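Local coordinates for insecticidal crystal protein Cry7Cal (Bacillus thuringiensis, PDB 5ZI1), which probably acts as an insecticidal pore-forming toxin of the three-domain Cry family that engages receptors in the insect gut, here without the rest of the longer protoxin, at residues A[253-258]-A[448-453]; A[284-289]-A[434-439]; A[352-357]-A[430-435]; A[356-361]-A[405-410]. All blocks are in the same frame, centred on the assembly; numbering follows the deposited sequence.

Interaction 1 (A[253-258]-A[448-453])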
loop_
_atom_site.group_PDB
_atom_site.type_symbol
_atom_site.label_atom_id
_atom_site.label_comp_id
_atom_site.label_asym_id
_atom_site.label_seq_id
_atom_site.Cartn_x
_atom_site.Cartn_y
_atom_site.Cartn_z
ATOM N N ILE A 253 -5.862 -1.490 4.278
ATOM C CA ILE A 253 -5.826 -2.890 4.676
ATOM C C ILE A 253 -6.439 -3.062 6.059
ATOM O O ILE A 253 -6.526 -2.118 6.857
ATOM C CB ILE A 253 -4.407 -3.458 4.644
ATOM C CG1 ILE A 253 -3.478 -2.626 5.502
ATOM C CG2 ILE A 253 -3.912 -3.569 3.181
ATOM C CD1 ILE A 253 -2.016 -2.984 5.255
ATOM N N PHE A 254 -6.869 -4.297 6.339
ATOM C CA PHE A 254 -7.616 -4.617 7.556
ATOM C C PHE A 254 -6.879 -5.637 8.400
ATOM O O PHE A 254 -6.413 -6.656 7.881
ATOM C CB PHE A 254 -9.015 -5.133 7.228
ATOM C CG PHE A 254 -9.948 -4.039 6.772
ATOM C CD1 PHE A 254 -9.864 -3.535 5.461
ATOM C CD2 PHE A 254 -10.865 -3.473 7.661
ATOM C CE1 PHE A 254 -10.712 -2.528 5.025
ATOM C CE2 PHE A 254 -11.710 -2.456 7.243
ATOM C CZ PHE A 254 -11.626 -1.968 5.923
ATOM N N THR A 255 -6.772 -5.339 9.700
ATOM C CA THR A 255 -6.241 -6.265 10.690
ATOM C C THR A 255 -7.275 -7.355 10.970
ATOM O O THR A 255 -8.440 -7.258 10.565
ATOM C CB THR A 255 -5.861 -5.524 11.983
ATOM O OG1 THR A 255 -6.889 -4.589 12.347
ATOM C CG2 THR A 255 -4.531 -4.770 11.836
ATOM N N ASP A 256 -6.842 -8.415 11.661
ATOM C CA ASP A 256 -7.737 -9.547 11.894
ATOM C C ASP A 256 -8.976 -9.098 12.668
ATOM O O ASP A 256 -8.908 -8.171 13.485
ATOM C CB ASP A 256 -7.034 -10.661 12.666
ATOM C CG ASP A 256 -5.881 -11.268 11.892
ATOM O OD1 ASP A 256 -5.767 -10.984 10.671
ATOM O OD2 ASP A 256 -5.095 -12.034 12.501
ATOM N N PRO A 257 -10.128 -9.719 12.420
ATOM C CA PRO A 257 -11.339 -9.307 13.148
ATOM C C PRO A 257 -11.150 -9.448 14.652
ATOM O O PRO A 257 -10.441 -10.336 15.133
ATOM C CB PRO A 257 -12.421 -10.246 12.607
ATOM C CG PRO A 257 -11.891 -10.623 11.172
ATOM C CD PRO A 257 -10.399 -10.750 11.396
ATOM N N ILE A 258 -11.755 -8.521 15.389
ATOM C CA ILE A 258 -11.623 -8.492 16.854
ATOM C C ILE A 258 -12.723 -9.398 17.385
ATOM O O ILE A 258 -13.828 -8.972 17.723
ATOM C CB ILE A 258 -11.724 -7.073 17.418
ATOM C CG1 ILE A 258 -10.749 -6.111 16.733
ATOM C CG2 ILE A 258 -11.507 -7.083 18.924
ATOM C CD1 ILE A 258 -10.988 -4.689 17.193
ATOM N N PRO A 448 -16.055 -6.373 15.271
ATOM C CA PRO A 448 -15.539 -5.281 14.440
ATOM C C PRO A 448 -14.252 -5.664 13.728
ATOM O O PRO A 448 -13.537 -6.588 14.116
ATOM C CB PRO A 448 -15.280 -4.164 15.456
ATOM C CG PRO A 448 -15.457 -4.821 16.842
ATOM C CD PRO A 448 -15.560 -6.277 16.647
ATOM N N VAL A 449 -13.962 -4.947 12.650
ATOM C CA VAL A 449 -12.701 -5.131 11.944
ATOM C C VAL A 449 -12.117 -3.756 11.672
ATOM O O VAL A 449 -12.822 -2.862 11.189
ATOM C CB VAL A 449 -12.868 -5.922 10.634
ATOM C CG1 VAL A 449 -11.521 -6.411 10.154
ATOM C CG2 VAL A 449 -13.809 -7.074 10.810
ATOM N N LEU A 450 -10.839 -3.582 11.986
ATOM C CA LEU A 450 -10.193 -2.283 11.897
ATOM C C LEU A 450 -9.472 -2.134 10.552
ATOM O O LEU A 450 -8.789 -3.060 10.086
ATOM C CB LEU A 450 -9.228 -2.099 13.074
ATOM C CG LEU A 450 -9.813 -2.192 14.513
ATOM C CD1 LEU A 450 -8.760 -1.882 15.562
ATOM C CD2 LEU A 450 -11.027 -1.290 14.723
ATOM N N GLY A 451 -9.649 -0.975 9.926
ATOM C CA GLY A 451 -9.013 -0.649 8.651
ATOM C C GLY A 451 -7.993 0.460 8.843
ATOM O O GLY A 451 -8.225 1.409 9.611
ATOM N N TRP A 452 -6.863 0.321 8.146
ATOM C CA TRP A 452 -5.692 1.180 8.273
ATOM C C TRP A 452 -5.265 1.713 6.909
ATOM O O TRP A 452 -5.347 0.997 5.899
ATOM C CB TRP A 452 -4.529 0.390 8.891
ATOM C CG TRP A 452 -4.896 -0.302 10.167
ATOM C CD1 TRP A 452 -5.543 -1.482 10.297
ATOM C CD2 TRP A 452 -4.653 0.176 11.496
ATOM N NE1 TRP A 452 -5.720 -1.782 11.631
ATOM C CE2 TRP A 452 -5.178 -0.777 12.386
ATOM C CE3 TRP A 452 -4.032 1.315 12.017
ATOM C CZ2 TRP A 452 -5.100 -0.631 13.777
ATOM C CZ3 TRP A 452 -3.957 1.465 13.404
ATOM C CH2 TRP A 452 -4.489 0.493 14.263
ATOM N N THR A 453 -4.778 2.956 6.886
ATOM C CA THR A 453 -4.124 3.530 5.714
ATOM C C THR A 453 -2.664 3.850 6.031
ATOM O O THR A 453 -2.280 4.013 7.191
ATOM C CB THR A 453 -4.831 4.790 5.226
ATOM O OG1 THR A 453 -4.822 5.791 6.272
ATOM C CG2 THR A 453 -6.258 4.465 4.779
HETATM O O HOH W 1 -8.874 -5.578 13.538
#
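Ile-253 and Trp-452 form an antiparallel hydrogen-bonded pair, and Phe-254 and Gly-451 form the non-hydrogen-bonded pair next to it. Strand 252-254 is an outer strand of the small three-stranded sheet in the beta-prism domain, domain II of the Cry toxins. Beyond the strand, the chain keeps beside 448-453. Thr-255 N bonds to Leu-450 O at 3.1 Å. Ile-258 N bonds to Pro-448 O at 2.9 Å, almost straight at 174°. Between these two bonds a water accepts from Leu-450 N, donates to Asp-256 O and lies close to Thr-255 OG1.

The Phe-254 ring covers Gly-451 in a CH-pi contact, with Gly-451 CA 3.7 Å from the ring centroid. Val-449 divides its branches: CG1 meets Phe-254 CD2 at 3.9 Å, while CG2 packs on the Pro-257 ring. Ile-258 CD1 reaches Leu-450 CG at 3.8 Å. Asp-256 turns away and forms salt bridges with Arg-217 and Arg-220 of helix 208-227, in the helical domain.

Thr-255 holds OG1 between its backbone N and carbonyl carbon (chi1 44°), facing the indole edge. Trp-452 NE1 donates to Thr-255 OG1 at 3.1 Å, only 6° out of the indole plane.

Interaction 2 (A[284-289]-A[434-439])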
loop_
_atom_site.group_PDB
_atom_site.type_symbol
_atom_site.label_atom_id
_atom_site.label_comp_id
_atom_site.label_asym_id
_atom_site.label_seq_id
_atom_site.Cartn_x
_atom_site.Cartn_y
_atom_site.Cartn_z
ATOM N N ASN A 284 -17.948 -8.470 1.523
ATOM C CA ASN A 284 -18.608 -7.212 1.189
ATOM C C ASN A 284 -18.908 -6.378 2.434
ATOM O O ASN A 284 -18.930 -5.147 2.350
ATOM C CB ASN A 284 -19.893 -7.469 0.391
ATOM C CG ASN A 284 -19.622 -7.859 -1.078
ATOM O OD1 ASN A 284 -18.602 -7.483 -1.669
ATOM N ND2 ASN A 284 -20.547 -8.608 -1.668
ATOM N N ARG A 285 -19.149 -7.001 3.594
ATOM C CA ARG A 285 -19.406 -6.186 4.785
ATOM C C ARG A 285 -18.131 -5.799 5.501
ATOM O O ARG A 285 -18.085 -4.734 6.121
ATOM C CB ARG A 285 -20.361 -6.893 5.761
ATOM C CG ARG A 285 -20.443 -6.253 7.150
ATOM C CD ARG A 285 -21.511 -5.159 7.154
ATOM N NE ARG A 285 -22.809 -5.616 6.673
ATOM C CZ ARG A 285 -23.588 -6.440 7.354
ATOM N NH1 ARG A 285 -23.182 -6.867 8.544
ATOM N NH2 ARG A 285 -24.762 -6.804 6.866
ATOM N N ALA A 286 -17.071 -6.596 5.370
ATOM C CA ALA A 286 -15.802 -6.225 5.986
ATOM C C ALA A 286 -15.008 -5.199 5.182
ATOM O O ALA A 286 -14.238 -4.434 5.764
ATOM C CB ALA A 286 -14.934 -7.462 6.177
ATOM N N ILE A 287 -15.125 -5.192 3.861
ATOM C CA ILE A 287 -14.220 -4.454 2.989
ATOM C C ILE A 287 -15.031 -3.442 2.189
ATOM O O ILE A 287 -15.721 -3.800 1.231
ATOM C CB ILE A 287 -13.454 -5.406 2.057
ATOM C CG1 ILE A 287 -12.759 -6.484 2.901
ATOM C CG2 ILE A 287 -12.485 -4.640 1.164
ATOM C CD1 ILE A 287 -11.679 -5.953 3.791
ATOM N N PRO A 288 -14.984 -2.163 2.565
ATOM C CA PRO A 288 -15.762 -1.153 1.845
ATOM C C PRO A 288 -15.294 -1.051 0.404
ATOM O O PRO A 288 -14.174 -1.431 0.067
ATOM C CB PRO A 288 -15.469 0.138 2.612
ATOM C CG PRO A 288 -14.896 -0.313 3.937
ATOM C CD PRO A 288 -14.129 -1.552 3.590
ATOM N N LYS A 289 -16.180 -0.546 -0.450
ATOM C CA LYS A 289 -15.843 -0.329 -1.853
ATOM C C LYS A 289 -14.704 0.682 -1.988
ATOM O O LYS A 289 -14.558 1.582 -1.157
ATOM C CB LYS A 289 -17.067 0.168 -2.629
ATOM C CG LYS A 289 -18.179 -0.897 -2.804
ATOM C CD LYS A 289 -17.664 -2.186 -3.464
ATOM C CE LYS A 289 -18.705 -3.321 -3.430
ATOM N NZ LYS A 289 -18.590 -4.239 -2.230
ATOM N N TYR A 434 -10.729 2.954 9.471
ATOM C CA TYR A 434 -12.082 2.457 9.284
ATOM C C TYR A 434 -12.408 1.480 10.403
ATOM O O TYR A 434 -11.516 0.961 11.077
ATOM C CB TYR A 434 -12.247 1.785 7.892
ATOM C CG TYR A 434 -13.694 1.763 7.453
ATOM C CD1 TYR A 434 -14.269 2.880 6.858
ATOM C CD2 TYR A 434 -14.505 0.662 7.705
ATOM C CE1 TYR A 434 -15.602 2.904 6.502
ATOM C CE2 TYR A 434 -15.852 0.672 7.343
ATOM C CZ TYR A 434 -16.388 1.803 6.736
ATOM O OH TYR A 434 -17.716 1.840 6.364
ATOM N N VAL A 435 -13.703 1.235 10.588
ATOM C CA VAL A 435 -14.185 0.141 11.429
ATOM C C VAL A 435 -15.345 -0.513 10.698
ATOM O O VAL A 435 -16.438 0.064 10.632
ATOM C CB VAL A 435 -14.652 0.594 12.823
ATOM C CG1 VAL A 435 -14.894 -0.645 13.692
ATOM C CG2 VAL A 435 -13.657 1.579 13.468
ATOM N N SER A 436 -15.127 -1.709 10.171
ATOM C CA SER A 436 -16.203 -2.475 9.575
ATOM C C SER A 436 -16.625 -3.557 10.567
ATOM O O SER A 436 -16.318 -3.480 11.759
ATOM C CB SER A 436 -15.749 -3.056 8.235
ATOM O OG SER A 436 -14.632 -3.896 8.433
ATOM N N GLU A 437 -17.308 -4.584 10.084
ATOM C CA GLU A 437 -17.675 -5.687 10.948
ATOM C C GLU A 437 -17.734 -6.961 10.119
ATOM O O GLU A 437 -17.697 -6.937 8.880
ATOM C CB GLU A 437 -19.013 -5.438 11.627
ATOM C CG GLU A 437 -20.147 -5.492 10.663
ATOM C CD GLU A 437 -21.427 -4.938 11.221
ATOM O OE1 GLU A 437 -22.483 -5.146 10.580
ATOM O OE2 GLU A 437 -21.380 -4.277 12.286
ATOM N N ILE A 438 -17.839 -8.074 10.843
ATOM C CA ILE A 438 -18.023 -9.396 10.279
ATOM C C ILE A 438 -19.512 -9.641 10.109
ATOM O O ILE A 438 -20.283 -9.508 11.068
ATOM C CB ILE A 438 -17.393 -10.462 11.186
ATOM C CG1 ILE A 438 -15.875 -10.403 11.104
ATOM C CG2 ILE A 438 -17.874 -11.837 10.801
ATOM C CD1 ILE A 438 -15.326 -10.695 9.682
ATOM N N PHE A 439 -19.914 -10.001 8.888
ATOM C CA PHE A 439 -21.281 -10.429 8.620
ATOM C C PHE A 439 -21.583 -11.697 9.411
ATOM O O PHE A 439 -21.004 -12.756 9.154
ATOM C CB PHE A 439 -21.457 -10.685 7.121
ATOM C CG PHE A 439 -22.888 -10.726 6.678
ATOM C CD1 PHE A 439 -23.763 -11.676 7.186
ATOM C CD2 PHE A 439 -23.359 -9.814 5.737
ATOM C CE1 PHE A 439 -25.096 -11.711 6.791
ATOM C CE2 PHE A 439 -24.687 -9.848 5.313
ATOM C CZ PHE A 439 -25.557 -10.799 5.843
#
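The guanidinium of Arg-285 has Phe-439 over one face and Glu-437 CG at its edge, near its plane. The Phe-439 ring is tilted only 22° from the guanidinium. Phe-439 CD2 lies over the guanidinium face toward its rim, and Phe-439 CE2 comes to 3.4 Å from Arg-285 NH2. A second flat group, the Tyr-434 ring, has Pro-288 over one face. Pro-288 CG stands 3.8 Å from the centroid of the Tyr-434 ring in a CH-pi contact, and Ser-436 CB lies at the edge of the same ring. The Tyr-434 hydroxyl bonds to that of Tyr-335.

Arg-285 reaches its partners by a folded chain. CG is anti to the backbone N (chi1 167°), and bends at chi2 and chi3 set the guanidinium between the Glu-437 carboxylate and the Phe-439 ring. Arg-285 CG then passes Glu-437 O at 3.3 Å. Arg-285 NH1 forms a salt bridge with Glu-437 OE1 at 2.8 Å, with the guanidinium and carboxylate planes 68° apart. Between the two flat groups, Ser-436 OG donates to Ala-286 O at 2.8 Å. This gives a partner to a carbonyl at the C-terminal end of helix 279-286. Val-449 O is a second, weak acceptor for the same hydroxyl.

The contact seats a short helix on outer strand 430-437. A three-stranded sheet combined with a short helix is the third face of the beta prism in Cry toxin domain II.

Interaction 3 (A[352-357]-A[430-435])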
loop_
_atom_site.group_PDB
_atom_site.type_symbol
_atom_site.label_atom_id
_atom_site.label_comp_id
_atom_site.label_asym_id
_atom_site.label_seq_id
_atom_site.Cartn_x
_atom_site.Cartn_y
_atom_site.Cartn_z
ATOM N N LYS A 352 -5.798 13.494 14.360
ATOM C CA LYS A 352 -4.959 12.501 15.014
ATOM C C LYS A 352 -4.615 11.360 14.069
ATOM O O LYS A 352 -5.485 10.842 13.363
ATOM C CB LYS A 352 -5.658 11.922 16.244
ATOM C CG LYS A 352 -5.998 12.951 17.309
ATOM C CD LYS A 352 -6.601 12.277 18.535
ATOM C CE LYS A 352 -6.867 13.276 19.663
ATOM N NZ LYS A 352 -8.290 13.710 19.659
ATOM N N ASP A 353 -3.355 10.942 14.085
ATOM C CA ASP A 353 -2.986 9.624 13.591
ATOM C C ASP A 353 -3.127 8.662 14.754
ATOM O O ASP A 353 -2.333 8.705 15.694
ATOM C CB ASP A 353 -1.561 9.582 13.052
ATOM C CG ASP A 353 -1.464 10.036 11.636
ATOM O OD1 ASP A 353 -2.523 10.303 11.004
ATOM O OD2 ASP A 353 -0.312 10.122 11.167
ATOM N N ILE A 354 -4.136 7.800 14.691
ATOM C CA ILE A 354 -4.217 6.660 15.593
ATOM C C ILE A 354 -3.281 5.592 15.045
ATOM O O ILE A 354 -3.578 4.962 14.030
ATOM C CB ILE A 354 -5.645 6.129 15.713
ATOM C CG1 ILE A 354 -6.593 7.268 16.092
ATOM C CG2 ILE A 354 -5.677 4.915 16.699
ATOM C CD1 ILE A 354 -6.229 7.960 17.420
ATOM N N TYR A 355 -2.149 5.395 15.717
ATOM C CA TYR A 355 -1.113 4.461 15.318
ATOM C C TYR A 355 -1.195 3.114 16.029
ATOM O O TYR A 355 -0.404 2.217 15.709
ATOM C CB TYR A 355 0.262 5.087 15.578
ATOM C CG TYR A 355 0.509 5.433 17.042
ATOM C CD1 TYR A 355 0.985 4.473 17.931
ATOM C CD2 TYR A 355 0.265 6.718 17.536
ATOM C CE1 TYR A 355 1.206 4.768 19.266
ATOM C CE2 TYR A 355 0.494 7.025 18.874
ATOM C CZ TYR A 355 0.961 6.036 19.733
ATOM O OH TYR A 355 1.204 6.313 21.055
ATOM N N GLN A 356 -2.113 2.942 16.982
ATOM C CA GLN A 356 -2.195 1.683 17.717
ATOM C C GLN A 356 -3.557 1.560 18.374
ATOM O O GLN A 356 -4.143 2.559 18.796
ATOM C CB GLN A 356 -1.099 1.591 18.781
ATOM C CG GLN A 356 -1.050 0.267 19.481
ATOM C CD GLN A 356 0.004 0.215 20.563
ATOM O OE1 GLN A 356 0.951 -0.568 20.469
ATOM N NE2 GLN A 356 -0.159 1.035 21.606
ATOM N N THR A 357 -4.052 0.327 18.468
ATOM C CA THR A 357 -5.264 0.031 19.224
ATOM C C THR A 357 -5.017 -1.158 20.139
ATOM O O THR A 357 -4.128 -1.982 19.904
ATOM C CB THR A 357 -6.475 -0.266 18.319
ATOM O OG1 THR A 357 -6.211 -1.435 17.532
ATOM C CG2 THR A 357 -6.759 0.915 17.383
ATOM N N HIS A 430 1.311 3.027 9.666
ATOM C CA HIS A 430 -0.112 2.961 9.379
ATOM C C HIS A 430 -0.897 3.760 10.412
ATOM O O HIS A 430 -0.451 3.974 11.544
ATOM C CB HIS A 430 -0.595 1.496 9.331
ATOM C CG HIS A 430 -0.103 0.731 8.129
ATOM N ND1 HIS A 430 1.124 0.093 8.097
ATOM C CD2 HIS A 430 -0.669 0.514 6.915
ATOM C CE1 HIS A 430 1.287 -0.488 6.921
ATOM N NE2 HIS A 430 0.213 -0.247 6.185
ATOM N N ARG A 431 -2.090 4.189 10.009
ATOM C CA ARG A 431 -2.996 4.943 10.856
ATOM C C ARG A 431 -4.384 4.351 10.695
ATOM O O ARG A 431 -4.730 3.843 9.626
ATOM C CB ARG A 431 -3.025 6.451 10.487
ATOM C CG ARG A 431 -3.987 6.764 9.350
ATOM C CD ARG A 431 -4.122 8.227 9.037
ATOM N NE ARG A 431 -2.880 8.828 8.547
ATOM C CZ ARG A 431 -2.386 8.641 7.324
ATOM N NH1 ARG A 431 -3.002 7.832 6.464
ATOM N NH2 ARG A 431 -1.260 9.240 6.977
ATOM N N LEU A 432 -5.173 4.407 11.765
ATOM C CA LEU A 432 -6.509 3.834 11.712
ATOM C C LEU A 432 -7.359 4.630 10.743
ATOM O O LEU A 432 -7.306 5.863 10.713
ATOM C CB LEU A 432 -7.154 3.825 13.095
ATOM C CG LEU A 432 -8.519 3.161 13.300
ATOM C CD1 LEU A 432 -8.484 1.647 13.139
ATOM C CD2 LEU A 432 -9.008 3.494 14.719
ATOM N N SER A 433 -8.140 3.923 9.929
ATOM C CA SER A 433 -8.975 4.595 8.954
ATOM C C SER A 433 -10.413 4.126 8.936
ATOM O O SER A 433 -11.269 4.868 8.438
ATOM C CB SER A 433 -8.377 4.456 7.536
ATOM O OG SER A 433 -8.108 3.096 7.187
ATOM N N TYR A 434 -10.729 2.954 9.471
ATOM C CA TYR A 434 -12.082 2.457 9.284
ATOM C C TYR A 434 -12.408 1.480 10.403
ATOM O O TYR A 434 -11.516 0.961 11.077
ATOM C CB TYR A 434 -12.247 1.785 7.892
ATOM C CG TYR A 434 -13.694 1.763 7.453
ATOM C CD1 TYR A 434 -14.269 2.880 6.858
ATOM C CD2 TYR A 434 -14.505 0.662 7.705
ATOM C CE1 TYR A 434 -15.602 2.904 6.502
ATOM C CE2 TYR A 434 -15.852 0.672 7.343
ATOM C CZ TYR A 434 -16.388 1.803 6.736
ATOM O OH TYR A 434 -17.716 1.840 6.364
ATOM N N VAL A 435 -13.703 1.235 10.588
ATOM C CA VAL A 435 -14.185 0.141 11.429
ATOM C C VAL A 435 -15.345 -0.513 10.698
ATOM O O VAL A 435 -16.438 0.064 10.632
ATOM C CB VAL A 435 -14.652 0.594 12.823
ATOM C CG1 VAL A 435 -14.894 -0.645 13.692
ATOM C CG2 VAL A 435 -13.657 1.579 13.468
HETATM O O HOH W 2 -6.220 7.813 12.232
HETATM O O HOH W 3 -0.679 11.412 8.942
HETATM O O HOH W 4 0.721 1.776 12.889
#
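Strands 352-357 and 430-435 cross close to a right angle (102°) near Ile-354 and Leu-432, their axes approaching to 4.7 Å. They belong to two different sheets of the beta prism, so the crossing is a junction between two of its faces. One direct backbone bond joins them, from Leu-432 N to Ile-354 O at 2.8 Å. A water spans the next step, accepting from Ile-354 N and apparently donating to Leu-432 O, though other acceptors compete.

Ile-354 and Leu-432 lie side by side and point the same way, with Ile-354 CB 3.8 Å from Leu-432 CB. The Leu-432 CD2 branch reaches Ile-354 CG2 at 4.1 Å. Leu-432 also packs on Leu-450 and on Leu-296 and Ile-299 of strand 294-306, within the prism interior.

The polar side is a buried salt bridge between Asp-353 and Arg-431. Each partner has further bonds: Asp-353 OD2 to the Tyr-428 hydroxyl, and Arg-431 NH1 to Thr-453 OG1. A second water accepts from Arg-431 NH2 and donates to Asp-353 OD2, closing a ring of bonds. Arg-431 NE donates to Asp-353 OD1 at 2.9 Å; the oxygen lies in the guanidinium plane, but the nitrogen stands 49° out of the carboxylate plane.

Interaction 4 (A[356-361]-A[405-410])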
loop_
_atom_site.group_PDB
_atom_site.type_symbol
_atom_site.label_atom_id
_atom_site.label_comp_id
_atom_site.label_asym_id
_atom_site.label_seq_id
_atom_site.Cartn_x
_atom_site.Cartn_y
_atom_site.Cartn_z
ATOM N N GLN A 356 -2.113 2.942 16.982
ATOM C CA GLN A 356 -2.195 1.683 17.717
ATOM C C GLN A 356 -3.557 1.560 18.374
ATOM O O GLN A 356 -4.143 2.559 18.796
ATOM C CB GLN A 356 -1.099 1.591 18.781
ATOM C CG GLN A 356 -1.050 0.267 19.481
ATOM C CD GLN A 356 0.004 0.215 20.563
ATOM O OE1 GLN A 356 0.951 -0.568 20.469
ATOM N NE2 GLN A 356 -0.159 1.035 21.606
ATOM N N THR A 357 -4.052 0.327 18.468
ATOM C CA THR A 357 -5.264 0.031 19.224
ATOM C C THR A 357 -5.017 -1.158 20.139
ATOM O O THR A 357 -4.128 -1.982 19.904
ATOM C CB THR A 357 -6.475 -0.266 18.319
ATOM O OG1 THR A 357 -6.211 -1.435 17.532
ATOM C CG2 THR A 357 -6.759 0.915 17.383
ATOM N N TYR A 358 -5.814 -1.220 21.209
ATOM C CA TYR A 358 -5.822 -2.321 22.165
ATOM C C TYR A 358 -7.273 -2.697 22.384
ATOM O O TYR A 358 -8.124 -1.813 22.538
ATOM C CB TYR A 358 -5.145 -1.930 23.486
ATOM C CG TYR A 358 -5.334 -2.919 24.640
ATOM C CD1 TYR A 358 -4.595 -4.101 24.710
ATOM C CD2 TYR A 358 -6.253 -2.665 25.651
ATOM C CE1 TYR A 358 -4.770 -4.999 25.734
ATOM C CE2 TYR A 358 -6.429 -3.561 26.706
ATOM C CZ TYR A 358 -5.684 -4.719 26.740
ATOM O OH TYR A 358 -5.858 -5.597 27.782
ATOM N N SER A 359 -7.571 -3.998 22.360
ATOM C CA SER A 359 -8.954 -4.430 22.509
ATOM C C SER A 359 -9.048 -5.667 23.397
ATOM O O SER A 359 -8.094 -6.439 23.521
ATOM C CB SER A 359 -9.598 -4.721 21.145
ATOM O OG SER A 359 -8.981 -5.836 20.518
ATOM N N ILE A 360 -10.213 -5.838 24.019
ATOM C CA ILE A 360 -10.580 -7.084 24.695
ATOM C C ILE A 360 -11.712 -7.707 23.896
ATOM O O ILE A 360 -12.743 -7.065 23.671
ATOM C CB ILE A 360 -11.027 -6.881 26.161
ATOM C CG1 ILE A 360 -9.980 -6.143 26.995
ATOM C CG2 ILE A 360 -11.306 -8.261 26.839
ATOM C CD1 ILE A 360 -8.771 -6.985 27.321
ATOM N N ALA A 361 -11.530 -8.955 23.487
ATOM C CA ALA A 361 -12.582 -9.708 22.821
ATOM C C ALA A 361 -13.111 -10.778 23.770
ATOM O O ALA A 361 -12.350 -11.363 24.549
ATOM C CB ALA A 361 -12.072 -10.350 21.516
ATOM N N SER A 405 -7.130 -10.526 24.586
ATOM C CA SER A 405 -6.649 -9.170 24.410
ATOM C C SER A 405 -5.744 -9.122 23.183
ATOM O O SER A 405 -5.048 -10.091 22.867
ATOM C CB SER A 405 -5.902 -8.695 25.652
ATOM O OG SER A 405 -4.780 -9.519 25.869
ATOM N N THR A 406 -5.764 -7.984 22.490
ATOM C CA THR A 406 -5.018 -7.826 21.243
ATOM C C THR A 406 -4.466 -6.412 21.155
ATOM O O THR A 406 -5.159 -5.453 21.513
ATOM C CB THR A 406 -5.900 -8.103 20.021
ATOM O OG1 THR A 406 -6.563 -9.358 20.201
ATOM C CG2 THR A 406 -5.072 -8.114 18.693
ATOM N N TYR A 407 -3.207 -6.306 20.704
ATOM C CA TYR A 407 -2.594 -5.050 20.278
ATOM C C TYR A 407 -2.495 -5.014 18.753
ATOM O O TYR A 407 -1.952 -5.933 18.134
ATOM C CB TYR A 407 -1.201 -4.887 20.892
ATOM C CG TYR A 407 -1.191 -4.144 22.217
ATOM C CD1 TYR A 407 -1.228 -2.760 22.252
ATOM C CD2 TYR A 407 -1.161 -4.830 23.431
ATOM C CE1 TYR A 407 -1.230 -2.067 23.450
ATOM C CE2 TYR A 407 -1.156 -4.152 24.630
ATOM C CZ TYR A 407 -1.195 -2.767 24.639
ATOM O OH TYR A 407 -1.199 -2.068 25.831
ATOM N N SER A 408 -3.014 -3.946 18.151
ATOM C CA SER A 408 -2.885 -3.774 16.706
ATOM C C SER A 408 -1.431 -3.871 16.266
ATOM O O SER A 408 -1.121 -4.454 15.214
ATOM C CB SER A 408 -3.471 -2.427 16.289
ATOM O OG SER A 408 -2.672 -1.372 16.783
ATOM N N SER A 409 -0.528 -3.303 17.064
ATOM C CA SER A 409 0.888 -3.282 16.744
ATOM C C SER A 409 1.498 -4.662 16.686
ATOM O O SER A 409 2.682 -4.774 16.365
ATOM C CB SER A 409 1.646 -2.444 17.768
ATOM O OG SER A 409 1.433 -2.946 19.087
ATOM N N ASP A 410 0.746 -5.712 17.011
ATOM C CA ASP A 410 1.272 -7.056 16.818
ATOM C C ASP A 410 1.058 -7.574 15.401
ATOM O O ASP A 410 1.722 -8.538 15.011
ATOM C CB ASP A 410 0.652 -8.014 17.822
ATOM C CG ASP A 410 1.339 -7.941 19.164
ATOM O OD1 ASP A 410 2.569 -8.176 19.210
ATOM O OD2 ASP A 410 0.662 -7.599 20.158
HETATM O O HOH W 5 -8.865 -8.518 21.241
#
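Ser-359 and Thr-406 satisfy each other's backbone as an antiparallel hydrogen-bonded pair. Ser-359 N donates to Thr-406 O at 2.9 Å, and Thr-406 N returns a bond to Ser-359 O at 3.0 Å. Two residues along, Ser-408 N donates to Thr-357 O at 2.9 Å. The matching return bond goes to a side chain: Thr-357 N gives its hydrogen to Ser-408 OG at 2.8 Å. Here segment 405-410 is already leaving the strand. Residues 408-410 take helical backbone angles, and Asp-410 N bonds back to Tyr-407 O.

The Gln-356 side chain reaches toward that turn. Its CG is anti to the backbone N (chi1 -175°), and the extended chain carries the amide out to Ser-409. Ser-409 OG donates to Gln-356 OE1 at 2.8 Å, tilted 15° from the amide carbonyl plane.

Strand 404-407 is here the last strand of a four-stranded antiparallel sheet with Greek key order, one of the faces of the domain II beta prism. Strand 352-365 lies next to it and bonds on its far side to strand 369-382.

On one face of this pair Tyr-358 and Tyr-407 meet obliquely, their planes at 44°. Tyr-358 CD1 sits over a face of the Tyr-407 ring, 3.4 Å from Tyr-407 CE2. The Tyr-407 hydroxyl bonds to that of Tyr-379. Ser-405 CB touches both Tyr-358 OH and Ile-360 CD1, at 3.7 Å from the latter. On the other face, the hydroxyls of Ser-359 and Thr-406 share a water. Thr-406 OG1 is also bound by Lys-404 NZ, and Ser-359 packs on Ile-258.

How the interactions relate
After the helical N-terminal domain, the chain reaches 253-258, whose partner 448-453 comes last, so interaction 1 closes the outermost loop. Interaction 2 nests inside it, running from 284-289 to 434-439. Interaction 3 ends on the same strand, 430-437, but starts later, at 352-357. Interaction 4 is innermost, leaving from the same strand as interaction 3 and returning at 405-410. No loop crosses another. Interactions 1 and 2 share the three-stranded sheet through adjacent strands 430-437 and 448-454. Interaction 3 ties that sheet to the four-stranded sheet holding interaction 4. Interactions 1 and 4 touch directly, where Leu-450 and Trp-452 pack on Thr-357.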